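Local coordinates for putative signal transduction protein with CBS domains (Kribbella flavida, PDB 4NOC) that is of unknown function but, as a protein with paired CBS domains, probably senses or signals through small ligands such as adenine nucleotides, at residues A[9-21]-A[28-41]. Sequence-based numbering, arbitrary orientation.
With SO4 (sulfate ion), chain G.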
loop_
_atom_site.group_PDB
_atom_site.type_symbol
_atom_site.label_atom_id
_atom_site.label_comp_id
_atom_site.label_asym_id
_atom_site.label_seq_id
_atom_site.Cartn_x
_atom_site.Cartn_y
_atom_site.Cartn_z
HETATM N N MSE A 9 -17.684 3.795 -7.057
HETATM C CA MSE A 9 -16.420 4.125 -6.388
HETATM C C MSE A 9 -15.242 3.308 -6.921
HETATM O O MSE A 9 -14.115 3.795 -6.989
HETATM C CB MSE A 9 -16.531 3.905 -4.872
HETATM C CG MSE A 9 -17.577 4.778 -4.181
HETATM SE SE MSE A 9 -17.873 4.162 -2.368
HETATM C CE MSE A 9 -16.158 4.628 -1.620
ATOM N N ALA A 10 -15.513 2.066 -7.308
ATOM C CA ALA A 10 -14.446 1.132 -7.650
ATOM C C ALA A 10 -13.703 1.568 -8.896
ATOM O O ALA A 10 -14.269 2.210 -9.783
ATOM C CB ALA A 10 -15.006 -0.257 -7.850
ATOM N N GLU A 11 -12.430 1.200 -8.957
ATOM C CA GLU A 11 -11.636 1.379 -10.160
ATOM C C GLU A 11 -11.112 0.030 -10.624
ATOM O O GLU A 11 -11.015 -0.910 -9.830
ATOM C CB GLU A 11 -10.484 2.343 -9.888
ATOM C CG GLU A 11 -10.982 3.742 -9.618
ATOM C CD GLU A 11 -9.905 4.644 -9.113
ATOM O OE1 GLU A 11 -9.135 4.187 -8.248
ATOM O OE2 GLU A 11 -9.822 5.800 -9.585
ATOM N N GLN A 12 -10.791 -0.064 -11.911
ATOM C CA GLN A 12 -10.276 -1.295 -12.484
ATOM C C GLN A 12 -8.943 -1.608 -11.832
ATOM O O GLN A 12 -8.131 -0.705 -11.653
ATOM C CB GLN A 12 -10.068 -1.123 -13.981
ATOM C CG GLN A 12 -11.358 -1.048 -14.775
ATOM C CD GLN A 12 -11.808 -2.407 -15.267
ATOM O OE1 GLN A 12 -11.844 -3.374 -14.504
ATOM N NE2 GLN A 12 -12.139 -2.494 -16.553
ATOM N N PHE A 13 -8.721 -2.874 -11.487
ATOM C CA PHE A 13 -7.515 -3.288 -10.776
ATOM C C PHE A 13 -7.103 -4.645 -11.344
ATOM O O PHE A 13 -7.941 -5.528 -11.495
ATOM C CB PHE A 13 -7.860 -3.441 -9.292
ATOM C CG PHE A 13 -6.796 -2.949 -8.346
ATOM C CD1 PHE A 13 -6.782 -1.628 -7.928
ATOM C CD2 PHE A 13 -5.845 -3.825 -7.829
ATOM C CE1 PHE A 13 -5.820 -1.177 -7.036
ATOM C CE2 PHE A 13 -4.875 -3.379 -6.936
ATOM C CZ PHE A 13 -4.864 -2.052 -6.539
ATOM N N PRO A 14 -5.818 -4.829 -11.676
ATOM C CA PRO A 14 -5.496 -6.130 -12.281
ATOM C C PRO A 14 -5.582 -7.304 -11.304
ATOM O O PRO A 14 -5.266 -7.219 -10.105
ATOM C CB PRO A 14 -4.078 -5.950 -12.813
ATOM C CG PRO A 14 -3.559 -4.743 -12.154
ATOM C CD PRO A 14 -4.696 -3.883 -11.738
ATOM N N VAL A 15 -6.035 -8.413 -11.866
ATOM C CA VAL A 15 -6.368 -9.613 -11.131
ATOM C C VAL A 15 -5.528 -10.741 -11.719
ATOM O O VAL A 15 -5.273 -10.755 -12.933
ATOM C CB VAL A 15 -7.884 -9.894 -11.317
ATOM C CG1 VAL A 15 -8.231 -11.320 -11.036
ATOM C CG2 VAL A 15 -8.712 -8.937 -10.451
ATOM N N VAL A 16 -5.059 -11.660 -10.872
ATOM C CA VAL A 16 -4.401 -12.875 -11.362
ATOM C C VAL A 16 -4.918 -14.108 -10.629
ATOM O O VAL A 16 -5.348 -14.013 -9.469
ATOM C CB VAL A 16 -2.855 -12.843 -11.194
ATOM C CG1 VAL A 16 -2.216 -11.785 -12.090
ATOM C CG2 VAL A 16 -2.476 -12.645 -9.722
ATOM N N GLY A 17 -4.869 -15.260 -11.301
ATOM C CA GLY A 17 -5.301 -16.509 -10.698
ATOM C C GLY A 17 -4.272 -17.093 -9.742
ATOM O O GLY A 17 -3.060 -16.965 -9.937
ATOM N N LEU A 18 -4.772 -17.723 -8.690
ATOM C CA LEU A 18 -3.954 -18.444 -7.722
ATOM C C LEU A 18 -3.002 -19.457 -8.388
ATOM O O LEU A 18 -1.848 -19.620 -7.972
ATOM C CB LEU A 18 -4.901 -19.156 -6.764
ATOM C CG LEU A 18 -4.492 -19.527 -5.346
ATOM C CD1 LEU A 18 -3.687 -18.435 -4.708
ATOM C CD2 LEU A 18 -5.747 -19.799 -4.525
ATOM N N ASP A 19 -3.472 -20.132 -9.429
ATOM C CA ASP A 19 -2.626 -21.106 -10.108
ATOM C C ASP A 19 -1.885 -20.544 -11.326
ATOM O O ASP A 19 -1.247 -21.283 -12.059
ATOM C CB ASP A 19 -3.442 -22.341 -10.491
ATOM C CG ASP A 19 -4.211 -22.911 -9.311
ATOM O OD1 ASP A 19 -3.649 -22.918 -8.189
ATOM O OD2 ASP A 19 -5.378 -23.334 -9.504
ATOM N N SER A 20 -1.954 -19.238 -11.535
ATOM C CA SER A 20 -1.255 -18.643 -12.669
ATOM C C SER A 20 0.252 -18.442 -12.406
ATOM O O SER A 20 0.727 -18.513 -11.266
ATOM C CB SER A 20 -1.936 -17.342 -13.120
ATOM O OG SER A 20 -1.779 -16.336 -12.148
ATOM N N ASP A 21 0.993 -18.216 -13.478
ATOM C CA ASP A 21 2.446 -18.190 -13.441
ATOM C C ASP A 21 3.025 -17.054 -12.577
ATOM O O ASP A 21 2.673 -15.891 -12.745
ATOM C CB ASP A 21 2.975 -18.103 -14.874
ATOM C CG ASP A 21 4.481 -17.977 -14.937
ATOM O OD1 ASP A 21 5.173 -19.008 -14.799
ATOM O OD2 ASP A 21 4.972 -16.840 -15.135
ATOM N N LEU A 28 3.808 -8.120 -14.259
ATOM C CA LEU A 28 2.705 -7.180 -14.140
ATOM C C LEU A 28 2.946 -6.197 -12.989
ATOM O O LEU A 28 2.748 -4.982 -13.147
ATOM C CB LEU A 28 1.404 -7.940 -13.935
ATOM C CG LEU A 28 0.058 -7.336 -14.283
ATOM C CD1 LEU A 28 0.034 -6.663 -15.648
ATOM C CD2 LEU A 28 -0.931 -8.490 -14.254
ATOM N N LEU A 29 3.366 -6.711 -11.835
ATOM C CA LEU A 29 3.632 -5.846 -10.691
ATOM C C LEU A 29 4.656 -4.778 -11.047
ATOM O O LEU A 29 4.549 -3.626 -10.622
ATOM C CB LEU A 29 4.150 -6.657 -9.510
ATOM C CG LEU A 29 3.068 -7.377 -8.724
ATOM C CD1 LEU A 29 3.695 -8.397 -7.803
ATOM C CD2 LEU A 29 2.256 -6.355 -7.931
ATOM N N ALA A 30 5.636 -5.174 -11.849
ATOM C CA ALA A 30 6.749 -4.313 -12.174
ATOM C C ALA A 30 6.356 -3.255 -13.200
ATOM O O ALA A 30 6.685 -2.074 -13.044
ATOM C CB ALA A 30 7.905 -5.147 -12.679
ATOM N N SER A 31 5.653 -3.682 -14.247
ATOM C CA SER A 31 5.346 -2.801 -15.370
ATOM C C SER A 31 4.273 -1.797 -15.011
ATOM O O SER A 31 4.472 -0.588 -15.130
ATOM C CB SER A 31 4.912 -3.609 -16.597
ATOM O OG SER A 31 6.027 -4.209 -17.241
ATOM N N ARG A 32 3.136 -2.307 -14.561
ATOM C CA ARG A 32 2.035 -1.457 -14.141
ATOM C C ARG A 32 2.388 -0.629 -12.893
ATOM O O ARG A 32 1.637 0.272 -12.509
ATOM C CB ARG A 32 0.779 -2.303 -13.906
ATOM N N ARG A 33 3.530 -0.937 -12.278
ATOM C CA ARG A 33 4.014 -0.222 -11.098
ATOM C C ARG A 33 2.981 -0.226 -9.971
ATOM O O ARG A 33 2.592 0.820 -9.452
ATOM C CB ARG A 33 4.449 1.203 -11.458
ATOM C CG ARG A 33 5.747 1.265 -12.265
ATOM C CD ARG A 33 6.927 0.674 -11.484
ATOM N NE ARG A 33 7.093 1.341 -10.199
ATOM C CZ ARG A 33 7.872 2.397 -10.008
ATOM N NH1 ARG A 33 8.581 2.897 -11.012
ATOM N NH2 ARG A 33 7.952 2.951 -8.807
ATOM N N LEU A 34 2.562 -1.428 -9.593
ATOM C CA LEU A 34 1.487 -1.612 -8.630
ATOM C C LEU A 34 1.957 -2.017 -7.240
ATOM O O LEU A 34 2.876 -2.835 -7.090
ATOM C CB LEU A 34 0.528 -2.677 -9.137
ATOM C CG LEU A 34 -0.158 -2.316 -10.433
ATOM C CD1 LEU A 34 -0.574 -3.601 -11.074
ATOM C CD2 LEU A 34 -1.349 -1.433 -10.130
ATOM N N PRO A 35 1.287 -1.471 -6.213
ATOM C CA PRO A 35 1.539 -1.881 -4.832
ATOM C C PRO A 35 1.146 -3.349 -4.657
ATOM O O PRO A 35 1.787 -4.044 -3.863
ATOM C CB PRO A 35 0.594 -0.983 -4.036
ATOM C CG PRO A 35 -0.543 -0.724 -4.983
ATOM C CD PRO A 35 0.098 -0.606 -6.330
ATOM N N GLY A 36 0.125 -3.805 -5.396
ATOM C CA GLY A 36 -0.360 -5.174 -5.289
ATOM C C GLY A 36 -1.268 -5.670 -6.405
ATOM O O GLY A 36 -1.829 -4.894 -7.178
ATOM N N LEU A 37 -1.397 -6.990 -6.495
ATOM C CA LEU A 37 -2.324 -7.620 -7.426
ATOM C C LEU A 37 -3.470 -8.218 -6.624
ATOM O O LEU A 37 -3.252 -8.710 -5.518
ATOM C CB LEU A 37 -1.616 -8.737 -8.204
ATOM C CG LEU A 37 -0.475 -8.320 -9.139
ATOM C CD1 LEU A 37 0.187 -9.529 -9.777
ATOM C CD2 LEU A 37 -0.966 -7.346 -10.214
ATOM N N ILE A 38 -4.686 -8.174 -7.162
ATOM C CA ILE A 38 -5.777 -8.939 -6.563
ATOM C C ILE A 38 -5.707 -10.392 -7.037
ATOM O O ILE A 38 -5.699 -10.670 -8.235
ATOM C CB ILE A 38 -7.158 -8.332 -6.852
ATOM C CG1 ILE A 38 -7.329 -7.034 -6.050
ATOM C CG2 ILE A 38 -8.261 -9.326 -6.492
ATOM C CD1 ILE A 38 -8.668 -6.386 -6.238
ATOM N N VAL A 39 -5.628 -11.317 -6.090
ATOM C CA VAL A 39 -5.510 -12.718 -6.435
ATOM C C VAL A 39 -6.882 -13.364 -6.315
ATOM O O VAL A 39 -7.561 -13.181 -5.300
ATOM C CB VAL A 39 -4.574 -13.429 -5.465
ATOM C CG1 VAL A 39 -4.442 -14.907 -5.843
ATOM C CG2 VAL A 39 -3.213 -12.740 -5.447
ATOM N N VAL A 40 -7.295 -14.110 -7.333
ATOM C CA VAL A 40 -8.537 -14.858 -7.229
ATOM C C VAL A 40 -8.298 -16.363 -7.360
ATOM O O VAL A 40 -7.218 -16.796 -7.787
ATOM C CB VAL A 40 -9.540 -14.410 -8.281
ATOM C CG1 VAL A 40 -9.722 -12.895 -8.200
ATOM C CG2 VAL A 40 -9.062 -14.831 -9.669
ATOM N N ASP A 41 -9.299 -17.167 -6.998
ATOM C CA ASP A 41 -9.176 -18.605 -7.210
ATOM C C ASP A 41 -9.678 -18.993 -8.600
ATOM O O ASP A 41 -10.101 -18.122 -9.365
ATOM C CB ASP A 41 -9.844 -19.405 -6.088
ATOM C CG ASP A 41 -11.371 -19.297 -6.085
ATOM O OD1 ASP A 41 -11.984 -18.849 -7.081
ATOM O OD2 ASP A 41 -11.972 -19.702 -5.066
HETATM S S SO4 G . -11.290 -5.597 -12.064
HETATM O O1 SO4 G . -10.913 -4.210 -11.870
HETATM O O2 SO4 G . -12.691 -5.684 -12.474
HETATM O O3 SO4 G . -10.451 -6.192 -13.103
HETATM O O4 SO4 G . -11.092 -6.282 -10.791
#
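Strand 15-17 pairs in parallel with strand 36-40, V15 beside I38 and G17 beside V40, as the outer and central strands of a three-stranded sheet whose third member is strand 46-51. Four backbone hydrogen bonds join them: I38 N to P14 O, V16 N to I38 O (2.9 Å), V40 N to V16 O, and L18 N to V40 O (2.8 Å, C=O...N 178°). On one face, V15 points CG1, set anti to the backbone N (chi1 159°), at CG1 of V40 (3.6 Å), while its CG2 rests on CB and CG2 of I38. The CG1 arm of I38 meets F13 CD2 at 4.0 Å, and F13 also touches strand 133-139 of the second CBS repeat. On the other face V16 CG1 touches both L37 CD1 (4.0 Å) and, from helix 22-31, L28 CD2 (4.1 Å). L18 CD1 meets V39 CG1 where helix 91-94 also packs. Before strand 15-17, L34 CD1 presses on CG of the P14 ring at a tight 3.4 Å. A sulfate, probably from the crystallisation liquor, accepts a hydrogen bond from F13 N through O1 (2.6 Å). This beta-alpha-beta crossover, continued by strand 46-51 and helix 52-59, gives the beta-alpha-beta-beta-alpha fold of a CBS domain.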